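Local atomic coordinates of SusD superfamily protein (Bacteroides thetaiotaomicron, PDB entry 3MCX), a protein that is of unknown function but, as a zinc-binding member of the SusD family at the outer membrane, probably takes part in binding and uptake of glycans. Residues C51-T61 and I431-T441; N289-L298 and M329-K337. One frame throughout, in Å; residues are numbered along the deposited sequence. Where two conformers were deposited one is given.

In the fold
Contacts 1 and 2 lie side by side, their centres about 10 Å apart, and share a two-stranded antiparallel sheet: contact 1 brings strand 56-57, contact 2 its neighbour 292-293. Both are largely buried, though contact 1 runs out to exposed T61 at one end and contact 2 to the solvent-facing K332. Their chemistry differs. In contact 1 a short strand and its flanking loops meet a loop, mainly through side chains of Q57 and R433 reaching backbone carbonyls, whereas contact 2 is mostly aliphatic, with a single direct backbone bond. Between them, S294 OG probably bonds to A54 O and D296 OD1 to H438 NE2, so segment 289-298 packs against both 51-61 and 329-337.

Contact 1: C51-T61 and I431-T441; sequences CRAADVQARIT and IERKGSWHLET
Q57 reaches its amide into the loop 436-439, between W437, H438 and L439. Its chain is extended beyond CG, and NE2 gives a nearly straight bond to W437 O (2.9 Å, 170°), approaching from above the carbonyl plane. The same NE2 also donates to A58 O, which fixes the amide's rotation. OE1 sits 3.6 Å above one face of the H438 imidazole, offset toward the rim, while R433 CB lies over the centre of the other face; a water that donates to Q57 OE1 weakly accepts from W437 N. A type I turn, G435 to H438, closes here against strand 56-57 among the loops of a SusD-family chain whose regular structure is mostly helical. Y72 and D296 hold the imidazole nitrogens. L439 lays its two methyls along the backbone of 58-61: CD1 is 3.8 Å from A58 CB and 3.5 Å from T61 N, and CD2 is 3.5 Å from R59 O. At the other end A54 CB rests 3.4 Å from E432 O. Next to it R433, bent at chi2 (81°), turns its guanidinium edge to A53 O and grips it side-on through two bent bonds, NE at 2.9 Å and NH2 at 3.1 Å, while NH1 bonds to Y72 O.

Contact 2: N289-L298 and M329-K337; sequences NNLILSEDFL and MHEKVYLAK. With ZN (zinc ion), chain D.
V333 sits between I292 and L298 at the apolar centre, while L293 packs on the V333 backbone and on L335. V333 lies alongside I292, both side chains pointing the same way, its CG2 4.0 Å from I292 CB. Its other methyl, CG1, stands anti to the carbonyl carbon (chi1 -60°), a setting that brings it 4.1 Å from L298 CD1. L293 crosses L335 at about a right angle, CD2 meeting L335 CB at 4.2 Å. Through this core runs one direct backbone bond, L293 N to V333 O (2.7 Å, 172°), on a lone pair of the carbonyl; V333 and Y334 form a classic beta bulge opposite K314. Farther out, I292 CG2 lies over one face of the Y334 ring, and N289 ND2 comes obliquely to Y334 CE2 at 3.8 Å. The hydrogen bonds of ND2 go elsewhere: a bent one (142°) to L291 O, from above its carbonyl plane, and one to A281 O. A water joins L291 O to L335 N. Putting an alanine here in place of N289 would probably leave A281 O short of a partner, L291 O dependent on that water, and a gap beside Y334. S294 is the N-cap of helix 295-301, its OG accepting from F297 N; beyond the contact H330 ND1 binds the zinc ion with E315 and E319. K332 O, buried against L298 CD2, has no polar partner in the model, a cost the aliphatic packing and the short backbone bond probably offset.

Contact 1: C51-T61 and I431-T441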
loop_
_atom_site.group_PDB
_atom_site.type_symbol
_atom_site.label_atom_id
_atom_site.label_comp_id
_atom_site.label_asym_id
_atom_site.label_seq_id
_atom_site.Cartn_x
_atom_site.Cartn_y
_atom_site.Cartn_z
ATOM N N CYS A 51 -9.774 0.260 3.239
ATOM C CA CYS A 51 -11.212 -0.022 3.306
ATOM C C CYS A 51 -11.561 -1.466 3.634
ATOM O O CYS A 51 -12.713 -1.777 4.000
ATOM C CB CYS A 51 -11.985 0.450 2.060
ATOM S SG CYS A 51 -11.630 -0.476 0.558
ATOM N N ARG A 52 -10.583 -2.372 3.530
ATOM C CA ARG A 52 -10.775 -3.766 3.895
ATOM C C ARG A 52 -10.623 -4.019 5.395
ATOM O O ARG A 52 -10.985 -5.100 5.881
ATOM C CB ARG A 52 -9.809 -4.666 3.099
ATOM C CG ARG A 52 -10.023 -4.665 1.616
ATOM C CD ARG A 52 -11.167 -5.547 1.199
ATOM N NE ARG A 52 -10.716 -6.939 1.068
ATOM C CZ ARG A 52 -11.454 -7.906 0.545
ATOM N NH1 ARG A 52 -12.712 -7.679 0.212
ATOM N NH2 ARG A 52 -10.916 -9.109 0.343
ATOM N N ALA A 53 -10.093 -3.035 6.128
ATOM C CA ALA A 53 -9.887 -3.145 7.573
ATOM C C ALA A 53 -11.032 -2.398 8.280
ATOM O O ALA A 53 -12.179 -2.496 7.829
ATOM C CB ALA A 53 -8.466 -2.665 8.000
ATOM N N ALA A 54 -10.786 -1.755 9.418
ATOM C CA ALA A 54 -11.864 -1.234 10.267
ATOM C C ALA A 54 -11.886 0.270 10.480
ATOM O O ALA A 54 -12.833 0.768 11.124
ATOM C CB ALA A 54 -11.832 -1.930 11.648
ATOM N N ASP A 55 -10.842 0.950 10.006
ATOM C CA ASP A 55 -10.608 2.364 10.282
ATOM C C ASP A 55 -11.088 3.304 9.196
ATOM O O ASP A 55 -11.377 4.483 9.487
ATOM C CB ASP A 55 -9.126 2.601 10.567
ATOM C CG ASP A 55 -8.683 1.970 11.864
ATOM O OD1 ASP A 55 -9.454 2.032 12.852
ATOM O OD2 ASP A 55 -7.557 1.419 11.890
ATOM N N VAL A 56 -11.088 2.837 7.947
ATOM C CA VAL A 56 -11.523 3.623 6.789
ATOM C C VAL A 56 -12.665 2.836 6.181
ATOM O O VAL A 56 -12.526 1.636 5.885
ATOM C CB VAL A 56 -10.403 3.860 5.782
ATOM C CG1 VAL A 56 -10.967 4.584 4.570
ATOM C CG2 VAL A 56 -9.226 4.644 6.387
ATOM N N GLN A 57 -13.812 3.479 6.015
ATOM C CA GLN A 57 -15.011 2.816 5.501
ATOM C C GLN A 57 -15.536 3.537 4.266
ATOM O O GLN A 57 -15.208 4.691 4.016
ATOM C CB GLN A 57 -16.113 2.783 6.574
ATOM C CG GLN A 57 -16.489 4.141 7.117
ATOM C CD GLN A 57 -17.717 4.094 7.971
ATOM O OE1 GLN A 57 -17.683 3.902 9.200
ATOM N NE2 GLN A 57 -18.863 4.241 7.318
ATOM N N ALA A 58 -16.383 2.862 3.494
ATOM C CA ALA A 58 -17.185 3.595 2.512
ATOM C C ALA A 58 -18.085 4.585 3.222
ATOM O O ALA A 58 -18.616 4.310 4.311
ATOM C CB ALA A 58 -18.041 2.610 1.652
ATOM N N ARG A 59 -18.328 5.705 2.547
ATOM C CA ARG A 59 -19.346 6.638 2.978
ATOM C C ARG A 59 -20.779 6.182 2.640
ATOM O O ARG A 59 -21.726 6.432 3.389
ATOM C CB ARG A 59 -19.073 8.030 2.397
ATOM C CG ARG A 59 -20.086 9.110 2.746
ATOM C CD ARG A 59 -19.791 10.482 2.123
ATOM N NE ARG A 59 -19.698 10.398 0.646
ATOM C CZ ARG A 59 -20.739 10.356 -0.184
ATOM N NH1 ARG A 59 -21.983 10.482 0.247
ATOM N NH2 ARG A 59 -20.503 10.205 -1.486
ATOM N N ILE A 60 -20.903 5.579 1.449
ATOM C CA ILE A 60 -22.154 5.188 0.879
ATOM C C ILE A 60 -21.935 3.903 0.055
ATOM O O ILE A 60 -20.909 3.745 -0.620
ATOM C CB ILE A 60 -22.764 6.367 0.041
ATOM C CG1 ILE A 60 -24.232 6.147 -0.236
ATOM C CG2 ILE A 60 -21.958 6.657 -1.192
ATOM C CD1 ILE A 60 -24.937 7.423 -0.767
ATOM N N THR A 61 -22.954 3.045 0.056
ATOM C CA THR A 61 -22.877 1.872 -0.797
ATOM C C THR A 61 -23.184 2.297 -2.233
ATOM O O THR A 61 -24.092 3.092 -2.483
ATOM C CB THR A 61 -23.814 0.745 -0.319
ATOM O OG1 THR A 61 -23.441 -0.469 -0.998
ATOM C CG2 THR A 61 -25.322 1.040 -0.529
ATOM N N ILE A 431 -10.928 -8.932 11.874
ATOM C CA ILE A 431 -11.228 -7.518 11.586
ATOM C C ILE A 431 -12.676 -7.302 11.961
ATOM O O ILE A 431 -13.547 -7.982 11.419
ATOM C CB ILE A 431 -11.040 -7.258 10.111
ATOM C CG1 ILE A 431 -9.562 -7.357 9.741
ATOM C CG2 ILE A 431 -11.598 -5.862 9.771
ATOM C CD1 ILE A 431 -9.366 -7.594 8.255
ATOM N N GLU A 432 -12.956 -6.409 12.920
ATOM C CA GLU A 432 -14.334 -6.145 13.352
ATOM C C GLU A 432 -14.654 -4.674 13.097
ATOM O O GLU A 432 -13.940 -3.779 13.553
ATOM C CB GLU A 432 -14.562 -6.474 14.838
ATOM C CG GLU A 432 -14.535 -7.975 15.176
ATOM C CD GLU A 432 -14.859 -8.255 16.644
ATOM O OE1 GLU A 432 -14.043 -7.907 17.534
ATOM O OE2 GLU A 432 -15.961 -8.763 16.902
ATOM N N ARG A 433 -15.725 -4.442 12.358
ATOM C CA ARG A 433 -16.235 -3.101 12.093
ATOM C C ARG A 433 -17.307 -2.806 13.146
ATOM O O ARG A 433 -18.463 -3.188 12.976
ATOM C CB ARG A 433 -16.818 -3.068 10.681
ATOM C CG ARG A 433 -15.835 -3.073 9.562
ATOM C CD ARG A 433 -15.249 -4.467 9.161
ATOM N NE ARG A 433 -14.487 -4.234 7.959
ATOM C CZ ARG A 433 -14.983 -4.178 6.726
ATOM N NH1 ARG A 433 -16.179 -4.664 6.433
ATOM N NH2 ARG A 433 -14.224 -3.703 5.780
ATOM N N LYS A 434 -16.915 -2.142 14.239
ATOM C CA LYS A 434 -17.782 -1.958 15.395
ATOM C C LYS A 434 -18.404 -0.565 15.505
ATOM O O LYS A 434 -19.428 -0.391 16.158
ATOM C CB LYS A 434 -17.040 -2.245 16.709
ATOM C CG LYS A 434 -16.671 -3.725 16.890
ATOM C CD LYS A 434 -16.410 -4.009 18.354
ATOM C CE LYS A 434 -15.292 -5.003 18.552
ATOM N NZ LYS A 434 -14.756 -4.958 19.992
ATOM N N GLY A 435 -17.787 0.385 14.818
ATOM C CA GLY A 435 -18.198 1.771 14.884
ATOM C C GLY A 435 -19.619 2.008 14.432
ATOM O O GLY A 435 -20.117 1.340 13.523
ATOM N N SER A 436 -20.277 2.988 15.040
ATOM C CA SER A 436 -21.713 3.182 14.877
ATOM C C SER A 436 -22.158 3.703 13.510
ATOM O O SER A 436 -23.370 3.648 13.228
ATOM C CB SER A 436 -22.281 4.084 15.983
ATOM O OG SER A 436 -21.829 5.401 15.826
ATOM N N TRP A 437 -21.241 4.227 12.698
ATOM C CA TRP A 437 -21.615 4.636 11.351
ATOM C C TRP A 437 -21.111 3.757 10.234
ATOM O O TRP A 437 -21.222 4.121 9.074
ATOM C CB TRP A 437 -21.345 6.118 11.087
ATOM C CG TRP A 437 -19.923 6.633 11.302
ATOM C CD1 TRP A 437 -18.914 6.645 10.411
ATOM C CD2 TRP A 437 -19.418 7.276 12.487
ATOM N NE1 TRP A 437 -17.799 7.231 10.951
ATOM C CE2 TRP A 437 -18.075 7.609 12.234
ATOM C CE3 TRP A 437 -19.976 7.605 13.733
ATOM C CZ2 TRP A 437 -17.285 8.281 13.164
ATOM C CZ3 TRP A 437 -19.184 8.259 14.670
ATOM C CH2 TRP A 437 -17.856 8.586 14.380
ATOM N N HIS A 438 -20.607 2.564 10.544
ATOM C CA HIS A 438 -20.414 1.601 9.495
ATOM C C HIS A 438 -21.723 1.382 8.772
ATOM O O HIS A 438 -22.833 1.461 9.344
ATOM C CB HIS A 438 -19.856 0.303 10.057
ATOM C CG HIS A 438 -18.377 0.354 10.275
ATOM N ND1 HIS A 438 -17.461 0.313 9.239
ATOM C CD2 HIS A 438 -17.650 0.452 11.419
ATOM C CE1 HIS A 438 -16.233 0.399 9.732
ATOM N NE2 HIS A 438 -16.324 0.461 11.062
ATOM N N LEU A 439 -21.593 1.054 7.491
ATOM C CA LEU A 439 -22.785 0.955 6.673
ATOM C C LEU A 439 -23.619 -0.270 7.015
ATOM O O LEU A 439 -23.075 -1.324 7.352
ATOM C CB LEU A 439 -22.443 0.913 5.197
ATOM C CG LEU A 439 -21.667 2.108 4.714
ATOM C CD1 LEU A 439 -21.540 2.089 3.146
ATOM C CD2 LEU A 439 -22.217 3.432 5.218
ATOM N N GLU A 440 -24.929 -0.163 6.837
ATOM C CA GLU A 440 -25.826 -1.276 7.103
ATOM C C GLU A 440 -25.596 -2.440 6.144
ATOM O O GLU A 440 -25.949 -3.576 6.429
ATOM C CB GLU A 440 -27.294 -0.842 7.078
ATOM C CG GLU A 440 -27.695 0.102 8.228
ATOM C CD GLU A 440 -27.407 -0.460 9.611
ATOM O OE1 GLU A 440 -27.757 -1.637 9.836
ATOM O OE2 GLU A 440 -26.847 0.293 10.459
ATOM N N THR A 441 -25.032 -2.170 4.982
ATOM C CA THR A 441 -24.723 -3.248 4.050
ATOM C C THR A 441 -23.779 -4.311 4.622
ATOM O O THR A 441 -23.776 -5.447 4.130
ATOM C CB THR A 441 -24.076 -2.690 2.760
ATOM O OG1 THR A 441 -23.010 -1.797 3.109
ATOM C CG2 THR A 441 -25.125 -1.982 1.886
HETATM O O HOH W 1 -18.078 3.894 11.993
#

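Contact 2: N289-L298 and M329-K337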
loop_
_atom_site.group_PDB
_atom_site.type_symbol
_atom_site.label_atom_id
_atom_site.label_comp_id
_atom_site.label_asym_id
_atom_site.label_seq_id
_atom_site.Cartn_x
_atom_site.Cartn_y
_atom_site.Cartn_z
ATOM N N ASN A 289 -16.298 11.644 -3.334
ATOM C CA ASN A 289 -15.895 10.985 -2.106
ATOM C C ASN A 289 -16.575 9.634 -1.897
ATOM O O ASN A 289 -17.783 9.501 -2.098
ATOM C CB ASN A 289 -16.220 11.892 -0.893
ATOM C CG ASN A 289 -15.980 11.211 0.426
ATOM O OD1 ASN A 289 -16.780 10.339 0.816
ATOM N ND2 ASN A 289 -14.898 11.581 1.121
ATOM N N ASN A 290 -15.791 8.652 -1.490
ATOM C CA ASN A 290 -16.383 7.468 -0.879
ATOM C C ASN A 290 -15.542 6.808 0.183
ATOM O O ASN A 290 -15.646 5.610 0.377
ATOM C CB ASN A 290 -16.880 6.431 -1.892
ATOM C CG ASN A 290 -18.031 5.606 -1.322
ATOM O OD1 ASN A 290 -18.645 6.038 -0.333
ATOM N ND2 ASN A 290 -18.358 4.450 -1.934
ATOM N N LEU A 291 -14.696 7.587 0.864
ATOM C CA LEU A 291 -13.881 7.111 1.968
ATOM C C LEU A 291 -13.994 8.098 3.107
ATOM O O LEU A 291 -13.748 9.297 2.931
ATOM C CB LEU A 291 -12.425 6.940 1.557
ATOM C CG LEU A 291 -12.160 5.831 0.532
ATOM C CD1 LEU A 291 -10.859 6.069 -0.210
ATOM C CD2 LEU A 291 -12.148 4.420 1.158
ATOM N N ILE A 292 -14.374 7.588 4.274
ATOM C CA ILE A 292 -14.405 8.365 5.501
ATOM C C ILE A 292 -13.857 7.507 6.613
ATOM O O ILE A 292 -13.809 6.278 6.489
ATOM C CB ILE A 292 -15.795 8.894 5.858
ATOM C CG1 ILE A 292 -16.845 7.765 6.027
ATOM C CG2 ILE A 292 -16.265 9.941 4.785
ATOM C CD1 ILE A 292 -18.199 8.191 6.604
ATOM N N LEU A 293 -13.450 8.146 7.703
ATOM C CA LEU A 293 -12.952 7.451 8.881
ATOM C C LEU A 293 -14.107 6.881 9.687
ATOM O O LEU A 293 -15.177 7.521 9.798
ATOM C CB LEU A 293 -12.126 8.417 9.724
ATOM C CG LEU A 293 -10.909 9.035 9.002
ATOM C CD1 LEU A 293 -10.277 10.201 9.795
ATOM C CD2 LEU A 293 -9.852 7.945 8.706
ATOM N N SER A 294 -13.894 5.696 10.259
ATOM C CA SER A 294 -14.882 5.060 11.109
ATOM C C SER A 294 -14.799 5.549 12.554
ATOM O O SER A 294 -13.812 6.165 12.982
ATOM C CB SER A 294 -14.667 3.562 11.093
ATOM O OG SER A 294 -13.474 3.258 11.786
ATOM N N GLU A 295 -15.821 5.238 13.303
ATOM C CA GLU A 295 -15.788 5.519 14.730
ATOM C C GLU A 295 -14.725 4.659 15.423
ATOM O O GLU A 295 -14.147 5.065 16.437
ATOM C CB GLU A 295 -17.143 5.281 15.377
ATOM C CG GLU A 295 -17.263 5.914 16.742
ATOM C CD GLU A 295 -18.531 5.504 17.442
ATOM O OE1 GLU A 295 -18.926 4.313 17.267
ATOM O OE2 GLU A 295 -19.103 6.357 18.202
ATOM N N ASP A 296 -14.452 3.469 14.890
ATOM C CA ASP A 296 -13.329 2.661 15.427
ATOM C C ASP A 296 -12.047 3.469 15.397
ATOM O O ASP A 296 -11.312 3.474 16.371
ATOM C CB ASP A 296 -13.123 1.346 14.658
ATOM C CG ASP A 296 -14.405 0.585 14.384
ATOM O OD1 ASP A 296 -15.268 1.046 13.589
ATOM O OD2 ASP A 296 -14.538 -0.511 14.961
ATOM N N PHE A 297 -11.751 4.130 14.275
ATOM C CA PHE A 297 -10.544 4.907 14.168
ATOM C C PHE A 297 -10.547 6.121 15.089
ATOM O O PHE A 297 -9.574 6.380 15.789
ATOM C CB PHE A 297 -10.320 5.390 12.726
ATOM C CG PHE A 297 -9.027 6.145 12.588
ATOM C CD1 PHE A 297 -7.823 5.466 12.687
ATOM C CD2 PHE A 297 -9.012 7.533 12.485
ATOM C CE1 PHE A 297 -6.610 6.148 12.629
ATOM C CE2 PHE A 297 -7.829 8.211 12.443
ATOM C CZ PHE A 297 -6.620 7.517 12.519
ATOM N N LEU A 298 -11.631 6.885 15.087
ATOM C CA LEU A 298 -11.681 8.081 15.941
ATOM C C LEU A 298 -11.553 7.691 17.398
ATOM O O LEU A 298 -10.876 8.357 18.174
ATOM C CB LEU A 298 -12.942 8.931 15.673
ATOM C CG LEU A 298 -12.984 9.592 14.274
ATOM C CD1 LEU A 298 -14.217 10.515 14.187
ATOM C CD2 LEU A 298 -11.687 10.353 13.949
HETATM N N MSE A 329 -22.503 12.904 11.065
HETATM C CA MSE A 329 -22.766 14.244 10.469
HETATM C C MSE A 329 -21.727 15.299 10.850
HETATM O O MSE A 329 -21.154 16.002 9.925
HETATM C CB MSE A 329 -24.156 14.729 10.827
HETATM C CG MSE A 329 -24.510 16.083 10.206
HETATM SE SE MSE A 329 -26.292 16.680 10.528
HETATM C CE MSE A 329 -27.127 15.816 9.050
ATOM N N HIS A 330 -21.462 15.444 12.152
ATOM C CA HIS A 330 -20.532 16.479 12.660
ATOM C C HIS A 330 -19.206 15.838 13.206
ATOM O O HIS A 330 -18.412 16.541 13.872
ATOM C CB HIS A 330 -21.209 17.439 13.638
ATOM C CG HIS A 330 -22.350 18.178 13.016
ATOM N ND1 HIS A 330 -22.202 19.352 12.281
ATOM C CD2 HIS A 330 -23.671 17.890 13.015
ATOM C CE1 HIS A 330 -23.394 19.720 11.841
ATOM N NE2 HIS A 330 -24.298 18.868 12.290
ATOM N N GLU A 331 -18.958 14.582 12.902
ATOM C CA GLU A 331 -17.739 13.975 13.346
ATOM C C GLU A 331 -16.558 14.245 12.411
ATOM O O GLU A 331 -16.738 14.559 11.238
ATOM C CB GLU A 331 -17.978 12.466 13.523
ATOM C CG GLU A 331 -19.057 12.128 14.528
ATOM C CD GLU A 331 -18.710 12.600 15.898
ATOM O OE1 GLU A 331 -17.560 12.334 16.329
ATOM O OE2 GLU A 331 -19.581 13.283 16.468
ATOM N N LYS A 332 -15.346 14.141 12.922
ATOM C CA LYS A 332 -14.155 14.434 12.148
ATOM C C LYS A 332 -13.736 13.239 11.290
ATOM O O LYS A 332 -12.669 12.645 11.479
ATOM C CB LYS A 332 -13.047 14.919 13.076
ATOM C CG LYS A 332 -13.377 16.198 13.752
ATOM C CD LYS A 332 -12.219 16.704 14.621
ATOM C CE LYS A 332 -12.584 18.005 15.336
ATOM N NZ LYS A 332 -11.323 18.581 15.932
ATOM N N VAL A 333 -14.593 12.908 10.318
ATOM C CA VAL A 333 -14.433 11.678 9.559
ATOM C C VAL A 333 -13.726 11.849 8.215
ATOM O O VAL A 333 -13.555 10.877 7.506
ATOM C CB VAL A 333 -15.803 10.998 9.334
ATOM C CG1 VAL A 333 -16.442 10.658 10.699
ATOM C CG2 VAL A 333 -16.761 11.857 8.431
ATOM N N TYR A 334 -13.220 13.046 7.901
ATOM C CA TYR A 334 -12.489 13.223 6.646
ATOM C C TYR A 334 -10.991 13.183 6.928
ATOM O O TYR A 334 -10.524 13.876 7.838
ATOM C CB TYR A 334 -12.888 14.546 5.966
ATOM C CG TYR A 334 -14.324 14.506 5.490
ATOM C CD1 TYR A 334 -15.338 14.735 6.346
ATOM C CD2 TYR A 334 -14.655 14.193 4.160
ATOM C CE1 TYR A 334 -16.657 14.659 5.961
ATOM C CE2 TYR A 334 -15.993 14.113 3.757
ATOM C CZ TYR A 334 -16.981 14.392 4.645
ATOM O OH TYR A 334 -18.323 14.361 4.284
ATOM N N LEU A 335 -10.272 12.319 6.221
ATOM C CA LEU A 335 -8.831 12.183 6.370
ATOM C C LEU A 335 -8.150 13.207 5.484
ATOM O O LEU A 335 -8.429 13.224 4.275
ATOM C CB LEU A 335 -8.417 10.762 5.963
ATOM C CG LEU A 335 -6.927 10.448 6.113
ATOM C CD1 LEU A 335 -6.515 10.548 7.563
ATOM C CD2 LEU A 335 -6.563 9.089 5.474
ATOM N N ALA A 336 -7.249 14.012 6.029
ATOM C CA ALA A 336 -6.638 15.139 5.296
ATOM C C ALA A 336 -5.167 14.876 4.901
ATOM O O ALA A 336 -4.402 15.810 4.743
ATOM C CB ALA A 336 -6.759 16.430 6.113
ATOM N N LYS A 337 -4.771 13.622 4.760
ATOM C CA LYS A 337 -3.403 13.288 4.388
ATOM C C LYS A 337 -3.013 13.679 2.957
ATOM O O LYS A 337 -1.844 13.850 2.700
ATOM C CB LYS A 337 -3.110 11.800 4.561
ATOM C CG LYS A 337 -2.763 11.426 5.947
ATOM C CD LYS A 337 -2.226 10.001 6.012
ATOM C CE LYS A 337 -1.792 9.749 7.429
ATOM N NZ LYS A 337 -1.407 8.363 7.695
HETATM ZN ZN ZN D . -20.715 20.633 12.204
HETATM O O HOH W 2 -11.940 11.287 4.000
#